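Local structure of protein yesU (Bacillus subtilis, 1OQ1) at residues Lys164-Asp168 and Lys169-His173. The protein is of unknown function but has a galectin-like fold and belongs to the concanavalin clan of beta-sandwich proteins, so it may bind carbohydrate. Sequence-based numbering, arbitrary orientation.
Sequences KLIKD and KGYVH
Lys167 reaches forward along its strand to the turn and donates a hydrogen bond to Lys169. Its chain bends twice, at chi2 (65°) and again at chi4 (65°), which brings NZ to 2.9 Å from Lys169 O, in the carbonyl plane and on a lone pair. Asp61 forms a salt bridge with the same NZ and also accepts a hydrogen bond from Lys169 N. The turn is therefore held from within and from outside the hairpin.

Asp168 points to the face that carries Ile166, Tyr171 and His173, and Lys169 extends away from the turn on about the same side. Their charged ends stay 4.3 Å apart, OD1 to NZ. Two waters bridge the gap, each donating to Asp168 OD1 and accepting from Lys169 NZ. Asp168 OD2 is hydrogen-bonded to Tyr5 OH.

Ile166 stands on the same face as Asp168, between Tyr171 and His173. Its CG2 meets Tyr171 CD2 obliquely at 4.3 Å, and its CD1 lies 4.1 Å from His173 CB. The imidazole swings away from Ile166. Its ND1 holds a water in the ring plane at 2.7 Å, and that water donates to Lys164 O; NE2 is hydrogen-bonded to Asn2 OD1.

On the opposite face Leu165 CD1 touches Val172 CG1 at 3.9 Å. Phe82 and Leu115 of the facing sheet pack on Val172.

Ile166 and His173 exchange two backbone hydrogen bonds, as do Asp168 and Tyr171. The latter pair closes a type II' turn with Lys169 and Gly170 at its corners. This is a beta hairpin with a two-residue loop, set in one sheet of a galectin-like beta sandwich.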
# COMPACT_ATOMS: atom_id res chain seq x y z
N LYS A 164 9.39 -0.95 4.02
CA LYS A 164 10.14 -1.00 2.77
C LYS A 164 9.62 -2.11 1.88
O LYS A 164 9.52 -3.26 2.30
CB LYS A 164 11.64 -1.21 3.04
CG LYS A 164 12.49 -1.23 1.77
CD LYS A 164 13.98 -1.38 2.05
CE LYS A 164 14.57 -0.13 2.69
NZ LYS A 164 16.05 -0.25 2.89
N LEU A 165 9.30 -1.75 0.64
CA LEU A 165 8.76 -2.68 -0.33
C LEU A 165 9.58 -2.69 -1.62
O LEU A 165 9.87 -1.63 -2.17
CB LEU A 165 7.32 -2.27 -0.67
CG LEU A 165 6.58 -3.11 -1.71
CD1 LEU A 165 6.19 -4.45 -1.09
CD2 LEU A 165 5.34 -2.37 -2.17
N ILE A 166 9.95 -3.88 -2.09
CA ILE A 166 10.70 -4.00 -3.34
C ILE A 166 9.79 -4.61 -4.41
O ILE A 166 9.11 -5.60 -4.15
CB ILE A 166 11.93 -4.94 -3.20
CG1 ILE A 166 12.91 -4.39 -2.16
CG2 ILE A 166 12.63 -5.10 -4.56
CD1 ILE A 166 14.05 -5.34 -1.86
N LYS A 167 9.78 -4.00 -5.59
CA LYS A 167 8.98 -4.47 -6.72
C LYS A 167 9.88 -4.47 -7.94
O LYS A 167 10.31 -3.42 -8.42
CB LYS A 167 7.78 -3.54 -6.95
CG LYS A 167 7.04 -3.78 -8.27
CD LYS A 167 6.38 -5.15 -8.29
CE LYS A 167 5.61 -5.37 -9.59
NZ LYS A 167 6.51 -5.40 -10.78
N ASP A 168 10.18 -5.66 -8.45
CA ASP A 168 11.07 -5.79 -9.60
C ASP A 168 10.57 -6.94 -10.46
O ASP A 168 10.92 -8.10 -10.23
CB ASP A 168 12.50 -6.04 -9.11
CG ASP A 168 13.50 -6.10 -10.24
OD1 ASP A 168 13.17 -5.67 -11.36
OD2 ASP A 168 14.64 -6.57 -10.00
N LYS A 169 9.75 -6.59 -11.44
CA LYS A 169 9.13 -7.57 -12.33
C LYS A 169 8.35 -8.57 -11.47
O LYS A 169 7.49 -8.16 -10.69
CB LYS A 169 10.19 -8.24 -13.20
CG LYS A 169 10.82 -7.26 -14.20
CD LYS A 169 11.67 -7.95 -15.25
CE LYS A 169 12.21 -6.95 -16.26
NZ LYS A 169 13.09 -5.94 -15.62
N GLY A 170 8.65 -9.86 -11.58
CA GLY A 170 7.90 -10.81 -10.78
C GLY A 170 8.21 -10.84 -9.29
O GLY A 170 7.44 -11.40 -8.50
N TYR A 171 9.31 -10.21 -8.89
CA TYR A 171 9.73 -10.22 -7.49
C TYR A 171 9.16 -9.12 -6.58
O TYR A 171 9.15 -7.94 -6.94
CB TYR A 171 11.26 -10.15 -7.42
CG TYR A 171 11.83 -10.33 -6.03
CD1 TYR A 171 11.70 -11.54 -5.36
CD2 TYR A 171 12.49 -9.28 -5.39
CE1 TYR A 171 12.22 -11.71 -4.08
CE2 TYR A 171 13.01 -9.44 -4.10
CZ TYR A 171 12.87 -10.67 -3.46
OH TYR A 171 13.40 -10.86 -2.20
N VAL A 172 8.69 -9.53 -5.40
CA VAL A 172 8.16 -8.61 -4.38
C VAL A 172 8.75 -9.02 -3.03
O VAL A 172 8.77 -10.20 -2.68
CB VAL A 172 6.62 -8.69 -4.27
CG1 VAL A 172 6.14 -7.77 -3.14
CG2 VAL A 172 5.98 -8.29 -5.59
N HIS A 173 9.22 -8.03 -2.27
CA HIS A 173 9.78 -8.28 -0.94
C HIS A 173 9.31 -7.17 -0.01
O HIS A 173 9.29 -6.00 -0.40
CB HIS A 173 11.31 -8.32 -0.99
CG HIS A 173 11.96 -8.65 0.32
ND1 HIS A 173 12.10 -7.73 1.34
CD2 HIS A 173 12.53 -9.79 0.77
CE1 HIS A 173 12.73 -8.29 2.35
NE2 HIS A 173 13.01 -9.54 2.03
O HOH W 1 11.91 -5.01 1.53
O HOH W 2 12.11 -4.08 -13.28
O HOH W 3 14.43 -6.88 -13.32